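Local structure of ABC transporter, substrate binding protein (Aeropyrum pernix, 3EAF) at residues A[29-34]-A[295-300]. The protein probably binds a solute outside the cell and delivers it to the membrane components of an ABC transporter, and also carries a magnesium ion. Residues are numbered along the deposited sequence; the frame is centred on the assembly and turned at random.
Sequences ELAFKY and VNVWLL
A31 and F32 meet V297 and L300 where two helices of the type I periplasmic-binding-protein fold pack side by side, helix 18-38 of the N-terminal lobe against helix 288-304, which joins that lobe from late in the chain. The axes of the two segments come within 8.4 Å of each other, with their N-to-C directions 35° apart, and A31 and V297 face each other at the nearest backbone approach. The small methyl of A31 is consistent with so close an approach: its CB lies 3.5 Å from V297 CB, tighter than the usual carbon contact. The ring contact is a CH-pi interaction. V297 CG2 sits 3.9 Å from the centroid of the F32 ring, over one face, while CG1 of the same valine, anti to its backbone N (chi1 173°), reaches the A31 methyl and the CD1 side of the ring. F32 also touches V7 and I81 and stacks with Y52, while L300 rests on V7 and A79, so both helices sit on the lobe's sheet. Replacing F32 with alanine would probably strip V297 CG2 of its aromatic cover and open a gap between helices and sheet. L300 CD2 lies loosely at the ring's edge, near its plane, 4.4 Å from F32 CE1.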
ATOM      1  N   GLU A  29      -8.091 -12.869  -2.517  1.00  9.05           N
ATOM      2  CA  GLU A  29      -8.919 -14.052  -2.750  1.00  9.82           C
ATOM      3  C   GLU A  29      -8.214 -15.315  -2.270  1.00  9.58           C
ATOM      4  O   GLU A  29      -8.830 -16.151  -1.611  1.00 10.10           O
ATOM      5  CB  GLU A  29      -9.315 -14.174  -4.218  1.00  9.83           C
ATOM      6  CG  GLU A  29     -10.401 -13.198  -4.629  1.00 12.00           C
ATOM      7  CD  GLU A  29     -11.112 -13.633  -5.899  1.00 14.93           C
ATOM      8  OE1 GLU A  29     -10.514 -13.540  -6.990  1.00 15.94           O
ATOM      9  OE2 GLU A  29     -12.271 -14.073  -5.796  1.00 17.22           O
ATOM     10  N   LEU A  30      -6.928 -15.438  -2.592  1.00  9.57           N
ATOM     11  CA  LEU A  30      -6.105 -16.531  -2.070  1.00  9.55           C
ATOM     12  C   LEU A  30      -6.214 -16.635  -0.556  1.00  9.08           C
ATOM     13  O   LEU A  30      -6.392 -17.726  -0.022  1.00  9.29           O
ATOM     14  CB  LEU A  30      -4.637 -16.366  -2.458  1.00  9.57           C
ATOM     15  CG  LEU A  30      -4.168 -16.904  -3.809  1.00  9.96           C
ATOM     16  CD1 LEU A  30      -2.663 -16.709  -3.903  1.00  8.91           C
ATOM     17  CD2 LEU A  30      -4.552 -18.378  -4.005  1.00  9.84           C
ATOM     18  N   ALA A  31      -6.115 -15.497   0.126  1.00  8.57           N
ATOM     19  CA  ALA A  31      -6.177 -15.450   1.593  1.00  8.25           C
ATOM     20  C   ALA A  31      -7.535 -15.865   2.152  1.00  7.98           C
ATOM     21  O   ALA A  31      -7.598 -16.644   3.104  1.00  7.92           O
ATOM     22  CB  ALA A  31      -5.785 -14.067   2.105  1.00  7.83           C
ATOM     23  N   PHE A  32      -8.612 -15.347   1.565  1.00  7.83           N
ATOM     24  CA  PHE A  32      -9.960 -15.754   1.956  1.00  8.08           C
ATOM     25  C   PHE A  32     -10.137 -17.272   1.829  1.00  8.48           C
ATOM     26  O   PHE A  32     -10.601 -17.937   2.765  1.00  8.22           O
ATOM     27  CB  PHE A  32     -11.015 -15.035   1.118  1.00  7.92           C
ATOM     28  CG  PHE A  32     -11.304 -13.619   1.564  1.00  7.93           C
ATOM     29  CD1 PHE A  32     -11.656 -13.340   2.889  1.00  7.90           C
ATOM     30  CD2 PHE A  32     -11.267 -12.570   0.644  1.00  7.99           C
ATOM     31  CE1 PHE A  32     -11.939 -12.026   3.298  1.00  8.14           C
ATOM     32  CE2 PHE A  32     -11.550 -11.247   1.037  1.00  8.16           C
ATOM     33  CZ  PHE A  32     -11.889 -10.977   2.361  1.00  8.21           C
ATOM     34  N   LYS A  33      -9.754 -17.817   0.678  1.00  8.71           N
ATOM     35  CA  LYS A  33      -9.919 -19.246   0.434  1.00  9.42           C
ATOM     36  C   LYS A  33      -9.024 -20.062   1.366  1.00  9.84           C
ATOM     37  O   LYS A  33      -9.458 -21.086   1.900  1.00 10.07           O
ATOM     38  CB  LYS A  33      -9.634 -19.598  -1.028  1.00  9.39           C
ATOM     39  CG  LYS A  33     -10.628 -18.998  -2.024  1.00  9.68           C
ATOM     40  CD  LYS A  33     -10.169 -19.266  -3.442  1.00 11.55           C
ATOM     41  CE  LYS A  33     -11.215 -18.868  -4.479  1.00 12.75           C
ATOM     42  NZ  LYS A  33     -10.779 -19.324  -5.828  1.00 14.14           N
ATOM     43  N   TYR A  34      -7.793 -19.589   1.570  1.00 10.00           N
ATOM     44  CA  TYR A  34      -6.814 -20.268   2.424  1.00 10.26           C
ATOM     45  C   TYR A  34      -7.290 -20.399   3.855  1.00 10.46           C
ATOM     46  O   TYR A  34      -7.400 -21.515   4.366  1.00 10.17           O
ATOM     47  CB  TYR A  34      -5.461 -19.556   2.394  1.00 10.23           C
ATOM     48  CG  TYR A  34      -4.372 -20.220   3.217  1.00 10.25           C
ATOM     49  CD1 TYR A  34      -3.741 -21.385   2.773  1.00 11.07           C
ATOM     50  CD2 TYR A  34      -3.966 -19.677   4.433  1.00  9.92           C
ATOM     51  CE1 TYR A  34      -2.734 -21.991   3.524  1.00 10.73           C
ATOM     52  CE2 TYR A  34      -2.960 -20.276   5.196  1.00 10.63           C
ATOM     53  CZ  TYR A  34      -2.346 -21.425   4.735  1.00 10.79           C
ATOM     54  OH  TYR A  34      -1.353 -22.013   5.487  1.00 11.07           O
ATOM     55  N   VAL A 295      -2.041  -9.921   2.958  1.00  7.39           N
ATOM     56  CA  VAL A 295      -1.843  -9.387   4.311  1.00  7.58           C
ATOM     57  C   VAL A 295      -3.009  -8.552   4.830  1.00  7.48           C
ATOM     58  O   VAL A 295      -3.222  -8.491   6.044  1.00  8.00           O
ATOM     59  CB  VAL A 295      -0.509  -8.607   4.482  1.00  7.65           C
ATOM     60  CG1 VAL A 295       0.691  -9.542   4.279  1.00  8.02           C
ATOM     61  CG2 VAL A 295      -0.444  -7.361   3.574  1.00  7.72           C
ATOM     62  N   ASN A 296      -3.759  -7.914   3.930  1.00  7.17           N
ATOM     63  CA  ASN A 296      -4.967  -7.198   4.344  1.00  7.50           C
ATOM     64  C   ASN A 296      -6.032  -8.152   4.881  1.00  7.25           C
ATOM     65  O   ASN A 296      -6.608  -7.918   5.942  1.00  7.89           O
ATOM     66  CB  ASN A 296      -5.516  -6.297   3.226  1.00  7.58           C
ATOM     67  CG  ASN A 296      -4.738  -4.981   3.104  1.00  8.05           C
ATOM     68  OD1 ASN A 296      -3.675  -4.824   3.704  1.00  8.31           O
ATOM     69  ND2 ASN A 296      -5.269  -4.034   2.330  1.00  7.75           N
ATOM     70  N   VAL A 297      -6.263  -9.244   4.164  1.00  7.09           N
ATOM     71  CA  VAL A 297      -7.195 -10.275   4.623  1.00  7.15           C
ATOM     72  C   VAL A 297      -6.686 -10.908   5.927  1.00  7.36           C
ATOM     73  O   VAL A 297      -7.463 -11.109   6.869  1.00  7.39           O
ATOM     74  CB  VAL A 297      -7.422 -11.344   3.532  1.00  7.13           C
ATOM     75  CG1 VAL A 297      -8.254 -12.500   4.058  1.00  7.02           C
ATOM     76  CG2 VAL A 297      -8.081 -10.704   2.296  1.00  7.12           C
ATOM     77  N   TRP A 298      -5.382 -11.188   5.982  1.00  7.41           N
ATOM     78  CA  TRP A 298      -4.779 -11.837   7.150  1.00  7.96           C
ATOM     79  C   TRP A 298      -4.944 -10.994   8.408  1.00  7.98           C
ATOM     80  O   TRP A 298      -5.184 -11.535   9.490  1.00  8.46           O
ATOM     81  CB  TRP A 298      -3.293 -12.118   6.920  1.00  8.18           C
ATOM     82  CG  TRP A 298      -2.713 -13.235   7.765  1.00  8.43           C
ATOM     83  CD1 TRP A 298      -3.298 -13.869   8.835  1.00  8.96           C
ATOM     84  CD2 TRP A 298      -1.421 -13.831   7.608  1.00  9.23           C
ATOM     85  NE1 TRP A 298      -2.451 -14.835   9.336  1.00  8.16           N
ATOM     86  CE2 TRP A 298      -1.291 -14.826   8.606  1.00  8.52           C
ATOM     87  CE3 TRP A 298      -0.354 -13.621   6.718  1.00  9.54           C
ATOM     88  CZ2 TRP A 298      -0.134 -15.606   8.742  1.00  9.21           C
ATOM     89  CZ3 TRP A 298       0.794 -14.410   6.851  1.00  9.22           C
ATOM     90  CH2 TRP A 298       0.885 -15.393   7.850  1.00  8.41           C
ATOM     91  N   LEU A 299      -4.797  -9.675   8.274  1.00  7.74           N
ATOM     92  CA  LEU A 299      -5.010  -8.778   9.402  1.00  8.04           C
ATOM     93  C   LEU A 299      -6.430  -8.931   9.950  1.00  8.04           C
ATOM     94  O   LEU A 299      -6.630  -8.947  11.160  1.00  7.98           O
ATOM     95  CB  LEU A 299      -4.725  -7.313   9.019  1.00  8.19           C
ATOM     96  CG  LEU A 299      -4.861  -6.274  10.146  1.00  8.21           C
ATOM     97  CD1 LEU A 299      -3.744  -6.437  11.192  1.00  7.75           C
ATOM     98  CD2 LEU A 299      -4.879  -4.854   9.588  1.00  8.26           C
ATOM     99  N   LEU A 300      -7.410  -9.037   9.053  1.00  8.08           N
ATOM    100  CA  LEU A 300      -8.794  -9.303   9.442  1.00  8.73           C
ATOM    101  C   LEU A 300      -8.936 -10.641  10.189  1.00  8.97           C
ATOM    102  O   LEU A 300      -9.609 -10.714  11.225  1.00  8.92           O
ATOM    103  CB  LEU A 300      -9.712  -9.272   8.212  1.00  8.64           C
ATOM    104  CG  LEU A 300     -11.174  -9.673   8.400  1.00  9.04           C
ATOM    105  CD1 LEU A 300     -11.903  -8.673   9.296  1.00  9.57           C
ATOM    106  CD2 LEU A 300     -11.869  -9.813   7.054  1.00  8.87           C
TER